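Local coordinates for protein bacterial regulatory proteins, TetR family (PDB 3NI7) that probably binds DNA through a predicted helix-turn-helix motif and acts as a transcriptional regulator of the TetR family, at residues T151-F162 with T174-A185. Residues are numbered along the deposited sequence; the frame is centred on the assembly and turned at random. Where two conformers were deposited one is given.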
loop_
_atom_site.group_PDB
_atom_site.type_symbol
_atom_site.label_atom_id
_atom_site.label_comp_id
_atom_site.label_asym_id
_atom_site.label_seq_id
_atom_site.Cartn_x
_atom_site.Cartn_y
_atom_site.Cartn_z
ATOM N N THR A 151 -7.732 -8.852 -0.500
ATOM C CA THR A 151 -8.084 -8.205 -1.738
ATOM C C THR A 151 -8.581 -6.856 -1.331
ATOM O O THR A 151 -8.032 -5.796 -1.708
ATOM C CB THR A 151 -9.169 -8.976 -2.489
ATOM O OG1 THR A 151 -8.643 -10.242 -2.902
ATOM C CG2 THR A 151 -9.637 -8.212 -3.674
ATOM N N LEU A 152 -9.613 -6.892 -0.516
ATOM C CA LEU A 152 -10.167 -5.638 -0.013
ATOM C C LEU A 152 -9.099 -4.750 0.656
ATOM O O LEU A 152 -9.134 -3.548 0.522
ATOM C CB LEU A 152 -11.229 -5.942 1.006
ATOM C CG LEU A 152 -11.869 -4.729 1.611
ATOM C CD1 LEU A 152 -12.258 -3.742 0.549
ATOM C CD2 LEU A 152 -13.041 -5.270 2.396
ATOM N N THR A 153 -8.144 -5.333 1.341
ATOM C CA THR A 153 -7.118 -4.491 1.927
ATOM C C THR A 153 -6.314 -3.871 0.824
ATOM O O THR A 153 -6.065 -2.658 0.834
ATOM C CB THR A 153 -6.135 -5.246 2.881
ATOM O OG1 THR A 153 -6.861 -5.751 4.007
ATOM C CG2 THR A 153 -5.091 -4.297 3.393
ATOM N N THR A 154 -5.898 -4.710 -0.121
ATOM C CA THR A 154 -5.014 -4.246 -1.154
ATOM C C THR A 154 -5.718 -3.172 -1.914
ATOM O O THR A 154 -5.104 -2.225 -2.357
ATOM C CB THR A 154 -4.626 -5.354 -2.062
ATOM O OG1 THR A 154 -3.859 -6.308 -1.295
ATOM C CG2 THR A 154 -3.790 -4.814 -3.226
ATOM N N ILE A 155 -7.029 -3.293 -2.027
ATOM C CA ILE A 155 -7.792 -2.279 -2.754
ATOM C C ILE A 155 -7.896 -1.002 -1.960
ATOM O O ILE A 155 -7.779 0.112 -2.495
ATOM C CB ILE A 155 -9.216 -2.764 -3.175
ATOM C CG1 ILE A 155 -9.122 -3.884 -4.256
ATOM C CG2 ILE A 155 -10.011 -1.606 -3.756
ATOM C CD1 ILE A 155 -10.379 -4.809 -4.389
ATOM N N TYR A 156 -8.129 -1.145 -0.672
ATOM C CA TYR A 156 -8.335 0.052 0.145
ATOM C C TYR A 156 -7.035 0.837 0.242
ATOM O O TYR A 156 -6.983 2.010 -0.042
ATOM C CB TYR A 156 -8.934 -0.328 1.440
ATOM C CG TYR A 156 -8.890 0.687 2.499
ATOM C CD1 TYR A 156 -9.887 1.652 2.651
ATOM C CD2 TYR A 156 -7.881 0.624 3.456
ATOM C CE1 TYR A 156 -9.831 2.584 3.717
ATOM C CE2 TYR A 156 -7.807 1.534 4.495
ATOM C CZ TYR A 156 -8.772 2.494 4.626
ATOM O OH TYR A 156 -8.595 3.305 5.725
ATOM N N LEU A 157 -5.955 0.143 0.459
ATOM C CA LEU A 157 -4.661 0.775 0.326
ATOM C C LEU A 157 -4.446 1.483 -1.004
ATOM O O LEU A 157 -4.115 2.653 -1.038
ATOM C CB LEU A 157 -3.555 -0.260 0.525
ATOM C CG LEU A 157 -3.413 -0.621 1.998
ATOM C CD1 LEU A 157 -2.178 -1.412 2.246
ATOM C CD2 LEU A 157 -3.334 0.612 2.752
HETATM N N MSE A 158 -4.608 0.768 -2.109
HETATM C CA MSE A 158 -4.254 1.341 -3.414
HETATM C C MSE A 158 -5.093 2.553 -3.743
HETATM O O MSE A 158 -4.577 3.598 -4.162
HETATM C CB MSE A 158 -4.471 0.354 -4.508
HETATM C CG MSE A 158 -3.259 -0.382 -4.979
HETATM SE SE MSE A 158 -3.931 -1.337 -6.658
HETATM C CE MSE A 158 -2.178 -2.009 -7.341
ATOM N N THR A 159 -6.391 2.425 -3.522
ATOM C CA THR A 159 -7.279 3.525 -3.798
ATOM C C THR A 159 -6.819 4.743 -3.026
ATOM O O THR A 159 -6.805 5.855 -3.554
ATOM C CB THR A 159 -8.666 3.204 -3.364
ATOM O OG1 THR A 159 -9.047 1.985 -3.974
ATOM C CG2 THR A 159 -9.628 4.275 -3.794
ATOM N N PHE A 160 -6.450 4.509 -1.761
ATOM C CA PHE A 160 -6.038 5.573 -0.852
ATOM C C PHE A 160 -4.869 6.354 -1.395
ATOM O O PHE A 160 -4.931 7.579 -1.534
ATOM C CB PHE A 160 -5.666 4.974 0.482
ATOM C CG PHE A 160 -5.353 5.988 1.524
ATOM C CD1 PHE A 160 -6.140 7.118 1.666
ATOM C CD2 PHE A 160 -4.284 5.824 2.359
ATOM C CE1 PHE A 160 -5.859 8.051 2.588
ATOM C CE2 PHE A 160 -4.023 6.744 3.274
ATOM C CZ PHE A 160 -4.812 7.870 3.387
ATOM N N PHE A 161 -3.814 5.620 -1.723
ATOM C CA PHE A 161 -2.632 6.236 -2.279
ATOM C C PHE A 161 -2.888 6.900 -3.619
ATOM O O PHE A 161 -2.383 8.010 -3.849
ATOM C CB PHE A 161 -1.471 5.252 -2.296
ATOM C CG PHE A 161 -0.737 5.227 -0.960
ATOM C CD1 PHE A 161 0.373 6.048 -0.742
ATOM C CD2 PHE A 161 -1.218 4.447 0.115
ATOM C CE1 PHE A 161 1.024 6.047 0.500
ATOM C CE2 PHE A 161 -0.572 4.432 1.349
ATOM C CZ PHE A 161 0.547 5.231 1.545
ATOM N N PHE A 162 -3.720 6.272 -4.458
ATOM C CA PHE A 162 -4.155 6.878 -5.730
ATOM C C PHE A 162 -4.962 8.171 -5.497
ATOM O O PHE A 162 -4.783 9.153 -6.197
ATOM C CB PHE A 162 -4.990 5.853 -6.526
ATOM C CG PHE A 162 -5.579 6.380 -7.796
ATOM C CD1 PHE A 162 -4.926 6.195 -9.002
ATOM C CD2 PHE A 162 -6.805 7.062 -7.794
ATOM C CE1 PHE A 162 -5.490 6.693 -10.219
ATOM C CE2 PHE A 162 -7.374 7.577 -8.998
ATOM C CZ PHE A 162 -6.711 7.384 -10.205
ATOM N N THR A 174 -10.819 8.714 -8.564
ATOM C CA THR A 174 -10.813 7.754 -7.465
ATOM C C THR A 174 -12.117 6.972 -7.357
ATOM O O THR A 174 -12.099 5.789 -7.211
ATOM C CB THR A 174 -10.598 8.465 -6.074
ATOM O OG1 THR A 174 -9.343 9.186 -6.046
ATOM C CG2 THR A 174 -10.630 7.452 -4.959
ATOM N N ARG A 175 -13.249 7.647 -7.412
ATOM C CA ARG A 175 -14.561 7.004 -7.283
ATOM C C ARG A 175 -14.685 5.906 -8.301
ATOM O O ARG A 175 -15.020 4.766 -7.959
ATOM C CB ARG A 175 -15.710 8.005 -7.483
ATOM C CG ARG A 175 -15.490 9.379 -6.723
ATOM C CD ARG A 175 -16.723 10.275 -6.731
ATOM N NE ARG A 175 -17.753 9.697 -5.877
ATOM C CZ ARG A 175 -17.948 10.046 -4.608
ATOM N NH1 ARG A 175 -17.196 11.006 -4.014
ATOM N NH2 ARG A 175 -18.905 9.432 -3.917
ATOM N N GLN A 176 -14.398 6.232 -9.553
ATOM C CA GLN A 176 -14.427 5.226 -10.625
ATOM C C GLN A 176 -13.413 4.124 -10.405
ATOM O O GLN A 176 -13.752 2.951 -10.537
ATOM C CB GLN A 176 -14.166 5.873 -11.960
ATOM C CG GLN A 176 -14.705 5.046 -13.129
ATOM C CD GLN A 176 -14.554 5.746 -14.429
ATOM O OE1 GLN A 176 -14.853 5.189 -15.436
ATOM N NE2 GLN A 176 -14.089 7.000 -14.396
ATOM N N PHE A 177 -12.193 4.498 -10.027
ATOM C CA PHE A 177 -11.118 3.523 -9.758
ATOM C C PHE A 177 -11.548 2.497 -8.727
ATOM O O PHE A 177 -11.383 1.306 -8.927
ATOM C CB PHE A 177 -9.843 4.235 -9.314
ATOM C CG PHE A 177 -8.789 3.322 -8.796
ATOM C CD1 PHE A 177 -8.772 2.939 -7.448
ATOM C CD2 PHE A 177 -7.775 2.883 -9.621
ATOM C CE1 PHE A 177 -7.766 2.095 -6.964
ATOM C CE2 PHE A 177 -6.762 2.046 -9.137
ATOM C CZ PHE A 177 -6.754 1.653 -7.821
ATOM N N LEU A 178 -12.115 2.975 -7.634
ATOM C CA LEU A 178 -12.576 2.109 -6.559
ATOM C C LEU A 178 -13.713 1.226 -6.990
ATOM O O LEU A 178 -13.777 0.054 -6.653
ATOM C CB LEU A 178 -13.075 2.956 -5.399
ATOM C CG LEU A 178 -13.514 2.179 -4.150
ATOM C CD1 LEU A 178 -12.294 1.688 -3.500
ATOM C CD2 LEU A 178 -14.376 3.000 -3.213
ATOM N N LYS A 179 -14.640 1.828 -7.712
ATOM C CA LYS A 179 -15.794 1.102 -8.217
ATOM C C LYS A 179 -15.367 -0.071 -9.084
ATOM O O LYS A 179 -15.881 -1.177 -8.994
ATOM C CB LYS A 179 -16.706 2.022 -9.031
ATOM C CG LYS A 179 -18.086 1.359 -9.353
ATOM C CD LYS A 179 -18.713 0.822 -7.999
ATOM N N ARG A 180 -14.415 0.171 -9.941
ATOM C CA ARG A 180 -14.009 -0.880 -10.820
ATOM C C ARG A 180 -13.339 -2.011 -10.118
ATOM O O ARG A 180 -13.731 -3.155 -10.276
ATOM C CB ARG A 180 -13.113 -0.318 -11.900
ATOM C CG ARG A 180 -13.925 0.253 -12.982
ATOM C CD ARG A 180 -13.204 1.286 -13.784
ATOM N NE ARG A 180 -14.172 1.867 -14.722
ATOM C CZ ARG A 180 -13.903 2.374 -15.914
ATOM N NH1 ARG A 180 -12.692 2.426 -16.332
ATOM N NH2 ARG A 180 -14.849 2.821 -16.725
ATOM N N HIS A 181 -12.358 -1.709 -9.303
ATOM C CA HIS A 181 -11.634 -2.782 -8.651
ATOM C C HIS A 181 -12.546 -3.588 -7.734
ATOM O O HIS A 181 -12.389 -4.805 -7.600
ATOM C CB HIS A 181 -10.429 -2.241 -7.908
ATOM C CG HIS A 181 -9.328 -1.816 -8.815
ATOM N ND1 HIS A 181 -9.336 -0.611 -9.484
ATOM C CD2 HIS A 181 -8.200 -2.453 -9.202
ATOM C CE1 HIS A 181 -8.250 -0.517 -10.237
ATOM N NE2 HIS A 181 -7.549 -1.628 -10.096
ATOM N N LEU A 182 -13.492 -2.917 -7.093
ATOM C CA LEU A 182 -14.402 -3.613 -6.198
ATOM C C LEU A 182 -15.296 -4.494 -6.957
ATOM O O LEU A 182 -15.558 -5.598 -6.525
ATOM C CB LEU A 182 -15.256 -2.658 -5.372
ATOM C CG LEU A 182 -14.651 -1.977 -4.142
ATOM C CD1 LEU A 182 -15.760 -1.105 -3.487
ATOM C CD2 LEU A 182 -14.080 -2.987 -3.181
ATOM N N THR A 183 -15.748 -4.000 -8.112
ATOM C CA THR A 183 -16.577 -4.785 -9.012
ATOM C C THR A 183 -15.874 -5.947 -9.676
ATOM O O THR A 183 -16.373 -7.063 -9.604
ATOM C CB THR A 183 -17.162 -3.924 -10.070
ATOM O OG1 THR A 183 -17.626 -2.722 -9.475
ATOM C CG2 THR A 183 -18.336 -4.616 -10.691
HETATM N N MSE A 184 -14.741 -5.680 -10.325
HETATM C CA MSE A 184 -13.975 -6.735 -11.000
HETATM C C MSE A 184 -13.718 -7.845 -9.993
HETATM O O MSE A 184 -14.060 -9.000 -10.227
HETATM C CB MSE A 184 -12.654 -6.201 -11.600
HETATM C CG MSE A 184 -12.727 -5.837 -13.110
HETATM SE SE MSE A 184 -11.330 -4.596 -13.840
HETATM C CE MSE A 184 -10.924 -3.695 -12.143
ATOM N N ALA A 185 -13.156 -7.461 -8.856
ATOM C CA ALA A 185 -12.829 -8.381 -7.743
ATOM C C ALA A 185 -14.007 -9.243 -7.230
ATOM O O ALA A 185 -13.823 -10.445 -6.989
ATOM C CB ALA A 185 -12.264 -7.584 -6.594
#
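Ile155 fits as a knob into a hole formed by Leu178, His181, Leu182 and Ala185. From its CB, which points across to the facing helix, two branches leave: a chi1 of -68° sets CG1 anti to the carbonyl carbon and leaves CG2 anti to the backbone N, where CG2 meets Leu178 CD1 at 4.0 Å. On the other branch CG1 comes up against CB of His181, and CD1 at the tip lies 3.8 Å from His181 O, with the methyls of Ala185 and Leu182 close by. Helices 149-164 and 172-187 are neighbours in the all-helical C-terminal part of this TetR-family protein; the axes of segments 151-162 and 174-185 run antiparallel, at 164°. One turn along from Ile155, Thr159 sends OG1 back to Ile155 O (2.7 Å), a carbonyl that also takes the backbone N-H of Thr159 from its opposite face; the same OG1 sits at the edge of the Phe177 ring, while CG2 meets Thr174 CG2. Phe162 and Phe177 then stack face to face, planes 8° apart and centroids 4.7 Å apart. His181 ND1 lies over a face of the Phe177 ring, held there by a nearly straight bond to Phe177 O (2.9 Å). At the far end Thr151 CG2 touches Ala185 CB, and Thr151 OG1 bonds to Ser126 of the second subunit.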